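PDB 6JWK: probable glutathione S-transferase from Pseudomonas aeruginosa, which probably catalyses the glutathione-dependent cis-trans isomerisation of maleylpyruvate, as a zeta-class member of the glutathione S-transferase superfamily. Local coordinates for residues B[150-154]-B[189-194]; B[95-99]-B[141-146]. One frame throughout, in Å; residues are numbered along the deposited sequence.

Contact 1: residues B[150-154]-B[189-194]; sequences RRGAF and ELEGRC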
loop_
_atom_site.group_PDB
_atom_site.type_symbol
_atom_site.label_atom_id
_atom_site.label_comp_id
_atom_site.label_asym_id
_atom_site.label_seq_id
_atom_site.Cartn_x
_atom_site.Cartn_y
_atom_site.Cartn_z
ATOM N N ARG B 150 -17.205 -8.280 5.197
ATOM C CA ARG B 150 -17.388 -7.520 6.452
ATOM C C ARG B 150 -17.794 -8.457 7.594
ATOM O O ARG B 150 -18.469 -9.480 7.348
ATOM C CB ARG B 150 -18.418 -6.408 6.321
ATOM C CG ARG B 150 -19.864 -6.900 6.288
ATOM C CD ARG B 150 -20.765 -5.815 5.768
ATOM N NE ARG B 150 -20.687 -4.601 6.567
ATOM C CZ ARG B 150 -21.160 -3.421 6.180
ATOM N NH1 ARG B 150 -21.716 -3.249 5.002
ATOM N NH2 ARG B 150 -21.054 -2.393 6.974
ATOM N N ARG B 151 -17.404 -8.130 8.809
ATOM C CA ARG B 151 -17.759 -8.955 9.985
ATOM C C ARG B 151 -18.944 -8.346 10.732
ATOM O O ARG B 151 -19.502 -9.038 11.577
ATOM C CB ARG B 151 -16.537 -9.153 10.876
ATOM C CG ARG B 151 -15.402 -9.890 10.175
ATOM C CD ARG B 151 -15.740 -11.374 10.067
ATOM N NE ARG B 151 -15.177 -12.007 8.887
ATOM C CZ ARG B 151 -15.381 -13.273 8.560
ATOM N NH1 ARG B 151 -16.153 -14.017 9.348
ATOM N NH2 ARG B 151 -14.850 -13.762 7.436
ATOM N N GLY B 152 -19.276 -7.082 10.485
ATOM C CA GLY B 152 -20.245 -6.341 11.317
ATOM C C GLY B 152 -20.653 -5.020 10.699
ATOM O O GLY B 152 -20.599 -4.881 9.452
ATOM N N ALA B 153 -21.150 -4.140 11.559
ATOM C CA ALA B 153 -21.611 -2.772 11.240
ATOM C C ALA B 153 -20.435 -2.090 10.564
ATOM O O ALA B 153 -20.653 -1.348 9.619
ATOM C CB ALA B 153 -22.017 -2.026 12.484
ATOM N N PHE B 154 -19.240 -2.377 11.065
ATOM C CA PHE B 154 -17.964 -1.969 10.418
ATOM C C PHE B 154 -17.325 -3.213 9.807
ATOM O O PHE B 154 -17.743 -4.345 10.109
ATOM C CB PHE B 154 -17.042 -1.268 11.417
ATOM C CG PHE B 154 -17.690 -0.105 12.125
ATOM C CD1 PHE B 154 -17.664 1.162 11.560
ATOM C CD2 PHE B 154 -18.458 -0.317 13.277
ATOM C CE1 PHE B 154 -18.291 2.221 12.190
ATOM C CE2 PHE B 154 -19.049 0.750 13.927
ATOM C CZ PHE B 154 -18.967 2.014 13.380
ATOM N N GLU B 189 -23.108 3.886 3.127
ATOM C CA GLU B 189 -23.725 3.581 4.425
ATOM C C GLU B 189 -22.611 3.456 5.480
ATOM O O GLU B 189 -22.779 3.967 6.618
ATOM C CB GLU B 189 -24.574 2.318 4.290
ATOM C CG GLU B 189 -25.100 1.809 5.610
ATOM C CD GLU B 189 -25.783 0.466 5.465
ATOM O OE1 GLU B 189 -25.082 -0.548 5.145
ATOM O OE2 GLU B 189 -27.006 0.452 5.609
ATOM N N LEU B 190 -21.504 2.783 5.146
ATOM C CA LEU B 190 -20.419 2.608 6.141
ATOM C C LEU B 190 -19.850 3.985 6.461
ATOM O O LEU B 190 -19.566 4.273 7.618
ATOM C CB LEU B 190 -19.367 1.676 5.554
ATOM C CG LEU B 190 -18.105 1.451 6.375
ATOM C CD1 LEU B 190 -18.456 0.967 7.767
ATOM C CD2 LEU B 190 -17.165 0.481 5.642
ATOM N N GLU B 191 -19.664 4.794 5.432
ATOM C CA GLU B 191 -19.142 6.155 5.624
ATOM C C GLU B 191 -20.042 6.902 6.610
ATOM O O GLU B 191 -19.495 7.533 7.517
ATOM C CB GLU B 191 -19.036 6.857 4.285
ATOM C CG GLU B 191 -18.544 8.279 4.412
ATOM C CD GLU B 191 -18.676 9.088 3.124
ATOM O OE1 GLU B 191 -19.539 8.740 2.336
ATOM O OE2 GLU B 191 -17.869 10.066 2.900
ATOM N N GLY B 192 -21.365 6.840 6.432
ATOM C CA GLY B 192 -22.338 7.513 7.322
ATOM C C GLY B 192 -22.225 6.993 8.740
ATOM O O GLY B 192 -22.198 7.817 9.675
ATOM N N ARG B 193 -22.050 5.682 8.939
ATOM C CA ARG B 193 -21.874 5.163 10.310
ATOM C C ARG B 193 -20.617 5.746 10.949
ATOM O O ARG B 193 -20.630 6.002 12.156
ATOM C CB ARG B 193 -21.732 3.646 10.399
ATOM C CG ARG B 193 -23.005 2.929 10.037
ATOM C CD ARG B 193 -22.975 1.444 10.322
ATOM N NE ARG B 193 -24.167 1.029 9.611
ATOM C CZ ARG B 193 -24.304 -0.106 8.963
ATOM N NH1 ARG B 193 -23.298 -0.957 8.886
ATOM N NH2 ARG B 193 -25.464 -0.394 8.403
ATOM N N CYS B 194 -19.530 5.831 10.213
ATOM C CA CYS B 194 -18.266 6.436 10.739
ATOM C C CYS B 194 -18.438 7.925 11.090
ATOM O O CYS B 194 -18.046 8.336 12.203
ATOM C CB CYS B 194 -17.184 6.269 9.684
ATOM S SG CYS B 194 -16.713 4.535 9.443
HETATM O O HOH W 1 -22.470 -0.573 4.690
#
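Arg-193 reaches from helix 189-194 to the loop 150-154 and binds the backbone oxygen of Ala-153. Its NH1 lies 2.8 Å from Ala-153 O, in the carbonyl plane and on a lone pair. The guanidinium of Arg-193 is coplanar with that oxygen. A second donor, Arg-150 NH2, is 2.9 Å from Ala-153 O but comes from above the carbonyl plane, 58° out of it. The two arginine ends therefore meet at one oxygen, with Arg-150 NH2 and Arg-193 NH1 3.3 Å apart. Arg-150 gets there by bending back over its own loop at chi3 (-58°). Its NE is fixed by a 2.9 Å hydrogen bond to Gly-152 O. The tight side of the contact is apolar. Phe-154 meets Cys-194 SG with its ring edge, CE1 to SG 3.9 Å, a sulfur-aromatic contact nearly in the ring plane. Phe-154 CD1 packs at 3.9 Å on Leu-190 CD1. Glu-164 of helix 162-176 touches all three of these side chains. The looser side is wetter and charged. A water accepts from Arg-150 NH1 at 2.8 Å and donates to Glu-189 OE1 at 2.7 Å. Glu-189 is exposed, and its OE1 also forms a salt bridge with Arg-193 NH2, of charges only, since no N-H of Arg-193 points at that oxygen. That carboxylate probably eases the closeness of the two arginines. The contact ties the loop after helix 124-149 to helix 185-195 within the helical C-terminal domain of the glutathione S-transferase fold.

Contact 2: residues B[95-99]-B[141-146]; sequences ELALL and AAETLL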
loop_
_atom_site.group_PDB
_atom_site.type_symbol
_atom_site.label_atom_id
_atom_site.label_comp_id
_atom_site.label_asym_id
_atom_site.label_seq_id
_atom_site.Cartn_x
_atom_site.Cartn_y
_atom_site.Cartn_z
ATOM N N GLU B 95 -6.761 -6.548 2.773
ATOM C CA GLU B 95 -7.060 -6.613 1.313
ATOM C C GLU B 95 -7.820 -5.338 0.941
ATOM O O GLU B 95 -7.502 -4.728 -0.129
ATOM C CB GLU B 95 -7.780 -7.897 0.885
ATOM C CG GLU B 95 -8.269 -7.822 -0.579
ATOM C CD GLU B 95 -8.154 -8.999 -1.550
ATOM O OE1 GLU B 95 -8.768 -10.005 -1.235
ATOM O OE2 GLU B 95 -7.567 -8.853 -2.723
ATOM N N LEU B 96 -8.849 -4.980 1.720
ATOM C CA LEU B 96 -9.666 -3.786 1.403
ATOM C C LEU B 96 -8.854 -2.516 1.655
ATOM O O LEU B 96 -8.920 -1.609 0.839
ATOM C CB LEU B 96 -10.956 -3.841 2.221
ATOM C CG LEU B 96 -11.942 -2.715 1.959
ATOM C CD1 LEU B 96 -12.184 -2.489 0.492
ATOM C CD2 LEU B 96 -13.242 -3.043 2.668
ATOM N N ALA B 97 -8.143 -2.434 2.764
ATOM C CA ALA B 97 -7.313 -1.239 3.082
ATOM C C ALA B 97 -6.266 -0.997 1.980
ATOM O O ALA B 97 -6.078 0.168 1.599
ATOM C CB ALA B 97 -6.679 -1.373 4.454
ATOM N N LEU B 98 -5.622 -2.057 1.488
ATOM C CA LEU B 98 -4.518 -1.994 0.498
ATOM C C LEU B 98 -5.114 -1.733 -0.866
ATOM O O LEU B 98 -4.465 -1.014 -1.628
ATOM C CB LEU B 98 -3.689 -3.281 0.509
ATOM C CG LEU B 98 -2.859 -3.402 1.773
ATOM C CD1 LEU B 98 -2.460 -4.853 1.968
ATOM C CD2 LEU B 98 -1.634 -2.486 1.711
ATOM N N LEU B 99 -6.340 -2.174 -1.122
ATOM C CA LEU B 99 -7.016 -1.766 -2.381
ATOM C C LEU B 99 -7.091 -0.245 -2.479
ATOM O O LEU B 99 -6.773 0.328 -3.548
ATOM C CB LEU B 99 -8.402 -2.400 -2.438
ATOM C CG LEU B 99 -9.307 -1.987 -3.587
ATOM C CD1 LEU B 99 -8.737 -2.428 -4.944
ATOM C CD2 LEU B 99 -10.652 -2.661 -3.367
ATOM N N ALA B 141 -14.734 -2.476 -6.735
ATOM C CA ALA B 141 -14.101 -3.659 -6.108
ATOM C C ALA B 141 -14.264 -3.535 -4.590
ATOM O O ALA B 141 -14.554 -4.546 -3.967
ATOM C CB ALA B 141 -12.633 -3.780 -6.540
ATOM N N ALA B 142 -14.154 -2.325 -4.034
ATOM C CA ALA B 142 -14.238 -2.066 -2.567
ATOM C C ALA B 142 -15.656 -2.403 -2.076
ATOM O O ALA B 142 -15.793 -3.051 -1.069
ATOM C CB ALA B 142 -13.888 -0.621 -2.263
ATOM N N GLU B 143 -16.667 -1.986 -2.827
ATOM C CA GLU B 143 -18.115 -2.249 -2.517
ATOM C C GLU B 143 -18.270 -3.768 -2.412
ATOM O O GLU B 143 -18.842 -4.240 -1.440
ATOM C CB GLU B 143 -18.980 -1.603 -3.611
ATOM C CG GLU B 143 -20.471 -1.902 -3.513
ATOM C CD GLU B 143 -21.235 -1.031 -2.526
ATOM O OE1 GLU B 143 -20.568 -0.131 -1.901
ATOM O OE2 GLU B 143 -22.489 -1.249 -2.342
ATOM N N THR B 144 -17.741 -4.535 -3.366
ATOM C CA THR B 144 -17.850 -6.022 -3.378
ATOM C C THR B 144 -17.119 -6.625 -2.176
ATOM O O THR B 144 -17.706 -7.514 -1.490
ATOM C CB THR B 144 -17.333 -6.603 -4.712
ATOM O OG1 THR B 144 -18.231 -6.083 -5.672
ATOM C CG2 THR B 144 -17.343 -8.111 -4.783
ATOM N N LEU B 145 -15.908 -6.150 -1.855
ATOM C CA LEU B 145 -15.182 -6.748 -0.701
ATOM C C LEU B 145 -15.975 -6.462 0.580
ATOM O O LEU B 145 -15.966 -7.291 1.463
ATOM C CB LEU B 145 -13.747 -6.192 -0.605
ATOM C CG LEU B 145 -12.832 -6.580 -1.765
ATOM C CD1 LEU B 145 -11.487 -5.925 -1.555
ATOM C CD2 LEU B 145 -12.659 -8.087 -1.957
ATOM N N LEU B 146 -16.503 -5.251 0.729
ATOM C CA LEU B 146 -17.276 -4.872 1.938
ATOM C C LEU B 146 -18.484 -5.806 2.044
ATOM O O LEU B 146 -18.653 -6.405 3.107
ATOM C CB LEU B 146 -17.699 -3.400 1.872
ATOM C CG LEU B 146 -18.564 -2.913 3.027
ATOM C CD1 LEU B 146 -17.836 -3.061 4.352
ATOM C CD2 LEU B 146 -18.998 -1.475 2.793
#
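Glu-95 OE2 is gripped from the second subunit, by the backbone N of Ser-64 and, weakly, by that of Gln-65, while the stem of Glu-95 lies against Leu-145 of its own chain. The touching atoms there are Glu-95 CG and Leu-145 CD1, 3.9 Å apart, with the two side chains crossing at about a right angle. One glutamate thus serves two surfaces. Its aliphatic part joins the packing between the helices and its carboxylate holds the partner subunit. The rest of the contact is apolar. Leu-145 has CG anti to its carbonyl carbon (chi1 -66°), which carries CD1 in among Glu-95, Leu-96 and Leu-99. CD1 of Leu-145 meets Leu-99 CD2 at 3.8 Å and Leu-96 CD1 at 4.1 Å. Ala-142 presents a small surface that the leucines can approach closely. Leu-96 CD1 lies 3.7 Å from Ala-142 CB, and Leu-99 CD2 comes down to the backbone, 3.6 Å from Ala-142 N. The same methyl of Leu-99 touches Ala-141 CB at 3.9 Å. Leucine branches thus fill the space between two axes 10.1 Å apart. The segments run nearly antiparallel, at 167°. Helices 87-103 and 124-149 are long neighbours in the C-terminal domain. Leu-96 also packs on Val-163 of helix 162-176 and on Phe-155, and Leu-146 continues the apolar surface to helix 185-195. Glu-95 and Leu-99 also reach the second subunit where its strand 62-63 leads into helix 66-76, a turn that in this family usually helps to bind glutathione.

Overall arrangement
Both contacts belong to the C-terminal helical domain, and contact 2 closes along the chain before contact 1 opens. Contact 2 is the buried one. It joins two helices by aliphatic packing, and its polar end is spent on the second subunit. Contact 1 is partly buried and joins a loop to a helix. There, arginines, a carbonyl oxygen and a water share the work with a small apolar patch. Helix 124-149 relates the two, since it supplies residues 141-146 and runs into the loop 150-154. They also touch directly: Leu-146 CD1 packs on Leu-190 CD2 at 3.8 Å. The contact centres are about 13 Å apart.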